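Local coordinates for protein interleukin-1beta (Gallus gallus, PDB 2WRY) that probably acts as a secreted pro-inflammatory cytokine that binds the interleukin-1 receptor, the chain being the C-terminal beta-trefoil cytokine part of a longer precursor, at residues I14-Q19 with V152-Y157; L46-Y51 with V67-K72; C80-T85 with A126-W131. All blocks are in the same frame, centred on the assembly; numbering follows the deposited sequence.

Contact 1. Residues I14-Q19 with V152-Y157; sequences IFDINQ and VNIATY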
# COMPACT_ATOMS: atom_id res chain seq x y z
N ILE A 14 0.66 2.48 -10.16
CA ILE A 14 -0.61 2.30 -9.45
C ILE A 14 -1.46 3.55 -9.56
O ILE A 14 -0.95 4.67 -9.49
CB ILE A 14 -0.37 1.94 -7.96
CG1 ILE A 14 -1.71 1.72 -7.24
CG2 ILE A 14 0.51 3.00 -7.27
CD1 ILE A 14 -1.57 1.09 -5.84
N PHE A 15 -2.75 3.35 -9.81
CA PHE A 15 -3.73 4.42 -9.78
C PHE A 15 -4.92 3.89 -8.99
O PHE A 15 -5.19 2.70 -9.03
CB PHE A 15 -4.23 4.74 -11.19
CG PHE A 15 -3.21 5.42 -12.05
CD1 PHE A 15 -3.15 6.82 -12.10
CD2 PHE A 15 -2.30 4.68 -12.80
CE1 PHE A 15 -2.21 7.48 -12.90
CE2 PHE A 15 -1.34 5.33 -13.58
CZ PHE A 15 -1.30 6.72 -13.63
N ASP A 16 -5.64 4.76 -8.30
CA ASP A 16 -6.92 4.33 -7.74
C ASP A 16 -7.98 4.31 -8.83
O ASP A 16 -7.70 4.69 -9.97
CB ASP A 16 -7.30 5.11 -6.47
CG ASP A 16 -7.79 6.52 -6.73
OD1 ASP A 16 -8.14 6.91 -7.89
OD2 ASP A 16 -7.83 7.29 -5.72
N ILE A 17 -9.18 3.85 -8.47
CA ILE A 17 -10.26 3.67 -9.46
C ILE A 17 -10.82 4.97 -10.05
O ILE A 17 -11.60 4.94 -11.04
CB ILE A 17 -11.43 2.81 -8.81
CG1 ILE A 17 -12.03 1.91 -9.87
CG2 ILE A 17 -12.48 3.67 -8.04
CD1 ILE A 17 -11.08 0.82 -10.28
N ASN A 18 -10.44 6.10 -9.48
CA ASN A 18 -10.80 7.39 -10.02
C ASN A 18 -9.61 8.07 -10.68
O ASN A 18 -9.63 9.28 -10.92
CB ASN A 18 -11.37 8.29 -8.92
CG ASN A 18 -12.14 9.46 -9.50
OD1 ASN A 18 -13.08 9.28 -10.31
ND2 ASN A 18 -11.79 10.65 -9.07
N GLN A 19 -8.57 7.27 -10.95
CA GLN A 19 -7.37 7.69 -11.70
C GLN A 19 -6.48 8.67 -10.95
O GLN A 19 -5.68 9.39 -11.58
CB GLN A 19 -7.71 8.21 -13.12
CG GLN A 19 -8.70 7.30 -13.90
CD GLN A 19 -10.14 7.83 -13.83
OE1 GLN A 19 -10.39 9.01 -14.08
NE2 GLN A 19 -11.07 6.96 -13.48
N VAL A 152 -17.17 5.85 1.07
CA VAL A 152 -16.73 7.26 1.18
C VAL A 152 -15.21 7.38 1.24
O VAL A 152 -14.62 8.24 1.91
CB VAL A 152 -17.42 8.04 2.35
CG1 VAL A 152 -17.34 9.54 2.10
CG2 VAL A 152 -18.87 7.61 2.51
N ASN A 153 -14.59 6.46 0.52
CA ASN A 153 -13.15 6.47 0.22
C ASN A 153 -12.98 5.51 -0.96
O ASN A 153 -13.95 4.85 -1.39
CB ASN A 153 -12.31 5.99 1.42
CG ASN A 153 -12.65 4.57 1.84
OD1 ASN A 153 -12.36 3.62 1.12
ND2 ASN A 153 -13.28 4.43 3.02
N ILE A 154 -11.76 5.42 -1.48
CA ILE A 154 -11.50 4.48 -2.56
C ILE A 154 -10.46 3.49 -2.03
O ILE A 154 -9.39 3.90 -1.57
CB ILE A 154 -10.97 5.20 -3.81
CG1 ILE A 154 -12.08 6.08 -4.40
CG2 ILE A 154 -10.46 4.19 -4.82
CD1 ILE A 154 -11.55 7.14 -5.29
N ALA A 155 -10.77 2.20 -2.10
CA ALA A 155 -9.83 1.17 -1.64
C ALA A 155 -9.51 0.18 -2.78
O ALA A 155 -9.00 -0.89 -2.53
CB ALA A 155 -10.37 0.43 -0.39
N THR A 156 -9.80 0.61 -4.01
CA THR A 156 -9.66 -0.22 -5.21
C THR A 156 -8.70 0.48 -6.16
O THR A 156 -8.84 1.70 -6.43
CB THR A 156 -11.05 -0.41 -5.92
OG1 THR A 156 -12.00 -0.98 -5.00
CG2 THR A 156 -10.90 -1.32 -7.14
N TYR A 157 -7.75 -0.32 -6.67
CA TYR A 157 -6.62 0.18 -7.49
C TYR A 157 -6.49 -0.59 -8.77
O TYR A 157 -6.96 -1.72 -8.91
CB TYR A 157 -5.29 0.09 -6.68
CG TYR A 157 -5.37 0.84 -5.39
CD1 TYR A 157 -5.11 2.24 -5.32
CD2 TYR A 157 -5.81 0.20 -4.23
CE1 TYR A 157 -5.27 2.96 -4.12
CE2 TYR A 157 -5.98 0.90 -3.04
CZ TYR A 157 -5.72 2.26 -2.98
OH TYR A 157 -5.88 2.91 -1.77
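Asp16 and Tyr157 form an antiparallel non-hydrogen-bonded pair where strand 4-16 meets the start of the last strand, 157-160, of the beta-trefoil. Polar links across the junction are few: Ile17 N donates a weak, bent hydrogen bond to Thr156 O (3.0 Å, 127° at the hydrogen), and two CA-H...O contacts accompany it, the shorter running from Tyr157 CA to Phe15 O (3.3 Å). The same Phe15 oxygen lies at the edge of the Tyr157 ring, near its plane.

Asp16 also shapes the turn that follows. Its CG stands between the backbone N and carbonyl carbon (chi1 75°), which brings OD1 back to accept from Asn18 N (2.9 Å) from above the carboxylate plane, an Asx turn inside the type I turn 16-19. Its OD2 is bound elsewhere, in a salt bridge with Lys20 NZ and a hydrogen bond with Thr135 OG1.

Carbon contacts fill the rest. Ile154 CG2 lies between Asp16 CB (3.7 Å) and Ile17 CG2 (3.8 Å), and Ile154 CD1 reaches Asn18 CB (3.8 Å). Ile17 and Thr156 lie side by side, Ile17 CD1 3.8 Å from Thr156 CG2. The buried Ile14 meets Tyr157 obliquely, its CD1 3.8 Å from Tyr157 CD1.

Contact 2. Residues L46-Y51 with V67-K72; sequences LNIALY and VALGIK
Ile48 lays its CG2 methyl over the branch of Val67, 3.6 Å from Val67 CG1, while its CG1 runs alongside Leu69, 3.8 Å from Leu69 CD2. With chi1 at -57°, CG1 stands anti to the carbonyl carbon, so that CG1 is directed to Leu69 and CG2 chiefly to Val67 on the neighbouring strand. Leu46 and Ile71 extend this apolar face, side by side and pointing the same way, with Leu46 CD2 3.9 Å from Ile71 CD1.

The strands form an antiparallel ladder of the beta-trefoil. Asn47 with Gly70 and Ala49 with Ala68 are its hydrogen-bonded pairs, each closed by two backbone bonds; Ala49 N to Ala68 O is 2.8 Å. At Gly70, Ala49 and Ala68 the other face carries little or no side chain; Asn47 lies on it too. The two alanine methyls lie next to each other, Ala49 CB 4.2 Å from Ala68 CB, with Tyr51 CE2 3.8 Å from Ala68 CB. The Tyr51 hydroxyl is hydrogen-bonded to Met97 O.

No helix takes part. Strand 4-16 pairs with the other edge of 45-53, strands 76-83 and 110-115 pair with 66-71, and Phe12, Met78 and Phe110 join the apolar face.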
# COMPACT_ATOMS: atom_id res chain seq x y z
N LEU A 46 5.37 1.49 -7.14
CA LEU A 46 5.54 0.57 -6.01
C LEU A 46 6.48 -0.56 -6.38
O LEU A 46 6.35 -1.15 -7.46
CB LEU A 46 4.20 -0.02 -5.54
CG LEU A 46 3.13 0.97 -5.06
CD1 LEU A 46 1.90 0.22 -4.55
CD2 LEU A 46 3.68 1.92 -3.94
N ASN A 47 7.42 -0.87 -5.51
CA ASN A 47 8.22 -2.06 -5.71
C ASN A 47 7.55 -3.07 -4.79
O ASN A 47 7.72 -3.01 -3.56
CB ASN A 47 9.68 -1.83 -5.30
CG ASN A 47 10.66 -2.48 -6.29
OD1 ASN A 47 10.34 -3.44 -7.02
ND2 ASN A 47 11.90 -2.01 -6.26
N ILE A 48 6.74 -3.94 -5.38
CA ILE A 48 5.94 -4.90 -4.61
C ILE A 48 6.73 -6.17 -4.36
O ILE A 48 7.04 -6.92 -5.29
CB ILE A 48 4.59 -5.21 -5.30
CG1 ILE A 48 3.83 -3.89 -5.50
CG2 ILE A 48 3.80 -6.22 -4.44
CD1 ILE A 48 2.40 -4.05 -6.01
N ALA A 49 7.10 -6.37 -3.09
CA ALA A 49 7.87 -7.57 -2.72
C ALA A 49 6.89 -8.68 -2.43
O ALA A 49 6.06 -8.57 -1.50
CB ALA A 49 8.70 -7.31 -1.49
N LEU A 50 6.96 -9.75 -3.20
CA LEU A 50 6.12 -10.91 -2.95
C LEU A 50 6.76 -11.86 -1.96
O LEU A 50 7.95 -12.18 -2.08
CB LEU A 50 5.81 -11.61 -4.29
CG LEU A 50 4.96 -12.87 -4.31
CD1 LEU A 50 3.57 -12.57 -3.79
CD2 LEU A 50 4.95 -13.46 -5.75
N TYR A 51 5.97 -12.32 -0.99
CA TYR A 51 6.41 -13.27 0.03
C TYR A 51 5.71 -14.61 -0.13
O TYR A 51 4.60 -14.67 -0.69
CB TYR A 51 6.14 -12.68 1.44
CG TYR A 51 7.11 -11.57 1.77
CD1 TYR A 51 8.24 -11.82 2.58
CD2 TYR A 51 6.94 -10.28 1.26
CE1 TYR A 51 9.17 -10.80 2.85
CE2 TYR A 51 7.85 -9.27 1.53
CZ TYR A 51 8.96 -9.53 2.33
OH TYR A 51 9.84 -8.50 2.56
N VAL A 67 2.39 -9.41 0.53
CA VAL A 67 3.37 -8.53 -0.11
C VAL A 67 3.83 -7.44 0.84
O VAL A 67 3.11 -7.10 1.80
CB VAL A 67 2.80 -7.84 -1.39
CG1 VAL A 67 2.40 -8.86 -2.44
CG2 VAL A 67 1.58 -6.91 -1.06
N ALA A 68 5.03 -6.88 0.59
CA ALA A 68 5.41 -5.60 1.20
C ALA A 68 5.39 -4.58 0.07
O ALA A 68 5.69 -4.93 -1.08
CB ALA A 68 6.78 -5.66 1.85
N LEU A 69 5.08 -3.32 0.41
CA LEU A 69 4.90 -2.26 -0.60
C LEU A 69 6.00 -1.22 -0.44
O LEU A 69 5.96 -0.41 0.49
CB LEU A 69 3.53 -1.63 -0.48
CG LEU A 69 2.39 -2.65 -0.60
CD1 LEU A 69 1.07 -1.94 -0.38
CD2 LEU A 69 2.43 -3.31 -1.98
N GLY A 70 7.00 -1.29 -1.32
CA GLY A 70 8.11 -0.36 -1.30
C GLY A 70 7.78 0.85 -2.15
O GLY A 70 7.13 0.74 -3.20
N ILE A 71 8.16 2.03 -1.67
CA ILE A 71 7.94 3.27 -2.41
C ILE A 71 9.18 3.44 -3.27
O ILE A 71 10.25 3.84 -2.75
CB ILE A 71 7.77 4.48 -1.45
CG1 ILE A 71 6.73 4.18 -0.36
CG2 ILE A 71 7.39 5.73 -2.24
CD1 ILE A 71 5.38 3.67 -0.93
N LYS A 72 9.06 3.08 -4.56
CA LYS A 72 10.22 2.88 -5.43
C LYS A 72 11.06 4.14 -5.55
O LYS A 72 10.57 5.22 -5.88
CB LYS A 72 9.77 2.40 -6.81
CG LYS A 72 10.96 2.09 -7.72
CD LYS A 72 10.39 1.37 -8.95
CE LYS A 72 11.51 0.76 -9.81
NZ LYS A 72 12.48 1.77 -10.25

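Contact 3. Residues C80-T85 with A126-W131; sequences CVMSGT and AAFPGW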
# COMPACT_ATOMS: atom_id res chain seq x y z
N CYS A 80 1.52 -0.66 8.68
CA CYS A 80 0.36 -0.27 9.49
C CYS A 80 0.71 -0.42 10.94
O CYS A 80 1.18 -1.47 11.37
CB CYS A 80 -0.80 -1.19 9.17
SG CYS A 80 -1.31 -0.99 7.49
N VAL A 81 0.46 0.64 11.70
CA VAL A 81 0.81 0.64 13.12
C VAL A 81 -0.24 1.38 13.91
O VAL A 81 -0.99 2.20 13.34
CB VAL A 81 2.19 1.29 13.38
CG1 VAL A 81 3.32 0.54 12.66
CG2 VAL A 81 2.19 2.77 13.03
N MET A 82 -0.29 1.12 15.22
CA MET A 82 -1.16 1.90 16.08
C MET A 82 -0.51 3.25 16.36
O MET A 82 0.68 3.32 16.73
CB MET A 82 -1.38 1.19 17.41
CG MET A 82 -2.51 1.80 18.19
SD MET A 82 -4.09 1.36 17.49
CE MET A 82 -4.34 -0.32 18.05
N SER A 83 -1.30 4.30 16.22
CA SER A 83 -0.90 5.64 16.62
C SER A 83 -2.00 6.21 17.49
O SER A 83 -3.14 6.41 17.06
CB SER A 83 -0.66 6.54 15.40
OG SER A 83 -0.22 7.84 15.82
N GLY A 84 -1.64 6.47 18.74
CA GLY A 84 -2.60 6.74 19.75
C GLY A 84 -3.30 5.42 19.95
O GLY A 84 -2.69 4.38 20.35
N THR A 85 -4.60 5.48 19.67
CA THR A 85 -5.50 4.33 19.72
C THR A 85 -6.10 4.04 18.34
O THR A 85 -7.13 3.37 18.24
CB THR A 85 -6.67 4.57 20.71
OG1 THR A 85 -7.43 5.72 20.26
CG2 THR A 85 -6.14 4.77 22.18
N ALA A 126 -2.02 -7.14 6.96
CA ALA A 126 -1.88 -8.38 7.72
C ALA A 126 -1.86 -8.12 9.23
O ALA A 126 -2.31 -8.98 10.02
CB ALA A 126 -0.62 -9.16 7.30
N ALA A 127 -1.30 -6.97 9.64
CA ALA A 127 -1.20 -6.62 11.06
C ALA A 127 -2.54 -6.17 11.59
O ALA A 127 -2.84 -6.36 12.78
CB ALA A 127 -0.17 -5.53 11.27
N PHE A 128 -3.35 -5.57 10.70
CA PHE A 128 -4.69 -5.08 11.04
C PHE A 128 -5.72 -5.67 10.08
O PHE A 128 -6.23 -4.95 9.23
CB PHE A 128 -4.74 -3.54 10.97
CG PHE A 128 -3.97 -2.87 12.07
CD1 PHE A 128 -4.61 -2.32 13.19
CD2 PHE A 128 -2.57 -2.77 11.97
CE1 PHE A 128 -3.86 -1.69 14.20
CE2 PHE A 128 -1.83 -2.14 12.98
CZ PHE A 128 -2.48 -1.60 14.09
N PRO A 129 -6.03 -6.97 10.23
CA PRO A 129 -7.01 -7.57 9.33
C PRO A 129 -8.32 -6.77 9.32
O PRO A 129 -8.74 -6.24 10.37
CB PRO A 129 -7.22 -8.99 9.91
CG PRO A 129 -6.11 -9.23 10.86
CD PRO A 129 -5.46 -7.94 11.19
N GLY A 130 -8.92 -6.64 8.13
CA GLY A 130 -10.13 -5.82 8.00
C GLY A 130 -9.86 -4.38 7.65
O GLY A 130 -10.79 -3.63 7.34
N TRP A 131 -8.57 -4.00 7.66
CA TRP A 131 -8.14 -2.65 7.27
C TRP A 131 -7.45 -2.67 5.92
O TRP A 131 -6.63 -3.55 5.63
CB TRP A 131 -7.23 -2.03 8.34
CG TRP A 131 -8.02 -1.74 9.58
CD1 TRP A 131 -8.50 -2.66 10.49
CD2 TRP A 131 -8.43 -0.46 10.04
NE1 TRP A 131 -9.21 -2.00 11.49
CE2 TRP A 131 -9.17 -0.65 11.23
CE3 TRP A 131 -8.24 0.84 9.56
CZ2 TRP A 131 -9.73 0.42 11.93
CZ3 TRP A 131 -8.81 1.89 10.22
CH2 TRP A 131 -9.54 1.68 11.43
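Phe128 O accepts a backbone hydrogen bond from Trp131 N, 3.0 Å long, closing the type II turn that carries the Phe128 ring to Cys80 on strand 76-83 of the beta-trefoil. Within this turn Gly130 takes the positive-phi position (91°), where a side chain would jam against the preceding carbonyl oxygen. Glu124 OE2 accepts from Gly130 N, and Ser125 OG is hydrogen-bonded to Phe128 N, tying the loop at Phe128 and at Gly130. Trp131 packs on Pro87 and Ile145.

No hydrogen bond crosses between the two segments, so the loop 126-131 is held to strand 76-83 largely by one aromatic side chain. Phe128 projects from its turn and brings the edge of its ring up to the carbonyl oxygen of Cys80, with CE2 3.5 Å from Cys80 O and the oxygen near the ring plane.

The ring reaches along the strand rather than sitting on a single residue. Its CD2 touches Cys80 CB (3.7 Å), and at its far end Met82 N lies 3.7 Å from Phe128 CZ, oblique to the ring. Pro87 of strand 86-93 also touches the Phe128 side chain. Replacing Phe128 by an alanine is likely to leave a gap beside Cys80 and Met82 and to deprive the loop of most of its contact with this strand.

At the outer end of the contact the exposed Met82 side chain crosses that of Phe128 at about a right angle. Its chain bends at both chi2 (74°) and chi3 (78°), folding the terminal methyl back so that Met82 CE lies 4.1 Å from Phe128 CE1.

In the fold
The three contacts all reach the large antiparallel sheet of the trefoil but differ in depth. Contact 2 is buried, a regular strand ladder with paired backbone bonds and an apolar face; contact 1 is partly buried, with a single weak hydrogen bond across it and the Asp16 carboxylate bonded within its own turn and outside the contact; contact 3 lies at the surface and relies on an aromatic ring. Contacts 1 and 2 touch through Ile14 CD1 and Leu46 CD1 (3.8 Å), on the neighbouring strands 4-16 and 45-53. Contact 3 touches neither, yet its strand 76-83 pairs with strand 66-71 of contact 2. Along the chain, contact 1 encloses both others, which follow in series.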